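Local coordinates for N-acetylglucosaminidase (Paenibacillus barengoltzii, PDB 6INX), which probably hydrolyses the beta-1,4 bond between N-acetylglucosamine units in glycans, as a glycoside hydrolase of family 18, at residues L24-H29 with L334-Y339. Numbering follows the deposited sequence.
Sequences LKKLTH and LLDALY
One face of the Tyr339 ring is covered by Lys26, whose CG stands over the ring's centre in a CH-pi contact, 3.8 Å from the centroid and 13° off the ring normal. CB of the lysine lies against CD1 of the same ring at 3.6 Å and also near its CG. The backbone carbonyl O of Lys26 approaches that CD1 carbon at 3.5 Å. Lys25 O comes towards CE1 obliquely and at longer range. With CG anti to its own carbonyl carbon (chi1 -63°) and the chain extended beyond, Lys26 runs across Tyr339 at about a right angle and carries its ammonium past the ring to the carboxylate of Asp336, three residues earlier on the helix. There NZ donates to OD1 in a salt bridge of 2.7 Å, arriving 45° out of the carboxylate plane. A second salt bridge, to Glu22, gives the ammonium another acidic partner, which would probably stabilise its positive charge. The fold is the TIM barrel of family 18: a type I turn from Leu24 to Leu27 leads from helix 21-24 into the parallel barrel strand 29-38, and the contact ties this turn to the C-terminal helix 333-341, which follows barrel strand 320-324. An alanine in place of Lys26 would probably leave Asp336 and Glu22 without their shared cation and strip the CG methylene from one face of the Tyr339 ring. Deeper in, CD2 of Leu27 meets CD1 of Leu335 at 3.8 Å, the two side chains crossing nearly perpendicularly. Leu335 reaches this position with CG anti to the backbone N, and both leucines also rest on Phe323 of strand 320-324.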
loop_
_atom_site.group_PDB
_atom_site.type_symbol
_atom_site.label_atom_id
_atom_site.label_comp_id
_atom_site.label_asym_id
_atom_site.label_seq_id
_atom_site.Cartn_x
_atom_site.Cartn_y
_atom_site.Cartn_z
ATOM N N LEU A 24 29.472 13.020 -19.406
ATOM C CA LEU A 24 30.230 12.722 -18.196
ATOM C C LEU A 24 30.415 13.958 -17.334
ATOM O O LEU A 24 30.424 13.857 -16.102
ATOM C CB LEU A 24 31.589 12.112 -18.561
ATOM C CG LEU A 24 31.525 10.716 -19.186
ATOM C CD1 LEU A 24 32.820 10.361 -19.922
ATOM C CD2 LEU A 24 31.215 9.666 -18.133
ATOM N N LYS A 25 30.547 15.133 -17.956
ATOM C CA LYS A 25 30.752 16.357 -17.193
ATOM C C LYS A 25 29.487 16.811 -16.479
ATOM O O LYS A 25 29.572 17.646 -15.572
ATOM C CB LYS A 25 31.254 17.472 -18.112
ATOM C CG LYS A 25 32.681 17.282 -18.597
ATOM C CD LYS A 25 33.645 18.210 -17.875
ATOM C CE LYS A 25 35.090 17.918 -18.271
ATOM N NZ LYS A 25 36.068 18.454 -17.285
ATOM N N LYS A 26 28.328 16.285 -16.863
ATOM C CA LYS A 26 27.071 16.629 -16.215
ATOM C C LYS A 26 26.766 15.758 -15.008
ATOM O O LYS A 26 25.890 16.114 -14.212
ATOM C CB LYS A 26 25.918 16.548 -17.222
ATOM C CG LYS A 26 26.072 17.544 -18.365
ATOM C CD LYS A 26 24.972 17.422 -19.399
ATOM C CE LYS A 26 25.261 18.331 -20.597
ATOM N NZ LYS A 26 24.322 18.088 -21.725
ATOM N N LEU A 27 27.455 14.634 -14.861
ATOM C CA LEU A 27 27.236 13.712 -13.759
ATOM C C LEU A 27 28.268 13.933 -12.662
ATOM O O LEU A 27 29.418 14.299 -12.923
ATOM C CB LEU A 27 27.354 12.271 -14.264
ATOM C CG LEU A 27 26.353 11.865 -15.347
ATOM C CD1 LEU A 27 26.752 10.548 -15.989
ATOM C CD2 LEU A 27 24.960 11.776 -14.757
ATOM N N THR A 28 27.847 13.713 -11.420
ATOM C CA THR A 28 28.797 13.600 -10.323
ATOM C C THR A 28 29.119 12.156 -9.990
ATOM O O THR A 28 30.225 11.866 -9.522
ATOM C CB THR A 28 28.282 14.316 -9.066
ATOM O OG1 THR A 28 27.110 13.659 -8.568
ATOM C CG2 THR A 28 27.936 15.764 -9.377
ATOM N N HIS A 29 28.190 11.242 -10.265
ATOM C CA HIS A 29 28.361 9.833 -9.951
ATOM C C HIS A 29 27.781 8.989 -11.075
ATOM O O HIS A 29 26.771 9.347 -11.685
ATOM C CB HIS A 29 27.596 9.453 -8.671
ATOM C CG HIS A 29 28.150 10.063 -7.425
ATOM N ND1 HIS A 29 28.023 11.404 -7.134
ATOM C CD2 HIS A 29 28.842 9.516 -6.399
ATOM C CE1 HIS A 29 28.602 11.654 -5.973
ATOM N NE2 HIS A 29 29.110 10.528 -5.509
ATOM N N LEU A 334 16.414 14.312 -20.643
ATOM C CA LEU A 334 16.117 14.161 -19.224
ATOM C C LEU A 334 17.359 14.382 -18.371
ATOM O O LEU A 334 17.286 15.025 -17.317
ATOM C CB LEU A 334 15.474 12.797 -18.960
ATOM C CG LEU A 334 14.119 12.543 -19.625
ATOM C CD1 LEU A 334 13.493 11.256 -19.096
ATOM C CD2 LEU A 334 13.176 13.726 -19.416
ATOM N N LEU A 335 18.515 13.888 -18.822
ATOM C CA LEU A 335 19.762 14.199 -18.129
ATOM C C LEU A 335 20.068 15.694 -18.182
ATOM O O LEU A 335 20.503 16.284 -17.186
ATOM C CB LEU A 335 20.916 13.391 -18.717
ATOM C CG LEU A 335 22.316 13.751 -18.194
ATOM C CD1 LEU A 335 22.381 13.727 -16.666
ATOM C CD2 LEU A 335 23.347 12.816 -18.790
ATOM N N ASP A 336 19.830 16.333 -19.329
ATOM C CA ASP A 336 20.034 17.777 -19.407
ATOM C C ASP A 336 19.145 18.521 -18.411
ATOM O O ASP A 336 19.601 19.441 -17.722
ATOM C CB ASP A 336 19.760 18.257 -20.830
ATOM C CG ASP A 336 20.826 19.194 -21.340
ATOM O OD1 ASP A 336 21.971 19.119 -20.845
ATOM O OD2 ASP A 336 20.520 20.013 -22.233
ATOM N N ALA A 337 17.874 18.121 -18.307
ATOM C CA ALA A 337 16.965 18.766 -17.367
ATOM C C ALA A 337 17.443 18.605 -15.930
ATOM O O ALA A 337 17.358 19.543 -15.127
ATOM C CB ALA A 337 15.558 18.188 -17.529
ATOM N N LEU A 338 17.949 17.416 -15.583
ATOM C CA LEU A 338 18.479 17.190 -14.245
ATOM C C LEU A 338 19.701 18.062 -13.993
ATOM O O LEU A 338 19.818 18.712 -12.943
ATOM C CB LEU A 338 18.840 15.708 -14.094
ATOM C CG LEU A 338 18.924 15.130 -12.692
ATOM C CD1 LEU A 338 17.591 15.297 -12.023
ATOM C CD2 LEU A 338 19.302 13.653 -12.777
ATOM N N TYR A 339 20.628 18.086 -14.952
ATOM C CA TYR A 339 21.832 18.899 -14.817
ATOM C C TYR A 339 21.498 20.379 -14.655
ATOM O O TYR A 339 22.069 21.065 -13.798
ATOM C CB TYR A 339 22.723 18.675 -16.038
ATOM C CG TYR A 339 23.935 19.569 -16.081
ATOM C CD1 TYR A 339 24.987 19.384 -15.193
ATOM C CD2 TYR A 339 24.030 20.594 -17.011
ATOM C CE1 TYR A 339 26.099 20.200 -15.225
ATOM C CE2 TYR A 339 25.137 21.415 -17.052
ATOM C CZ TYR A 339 26.168 21.211 -16.157
ATOM O OH TYR A 339 27.279 22.026 -16.194
#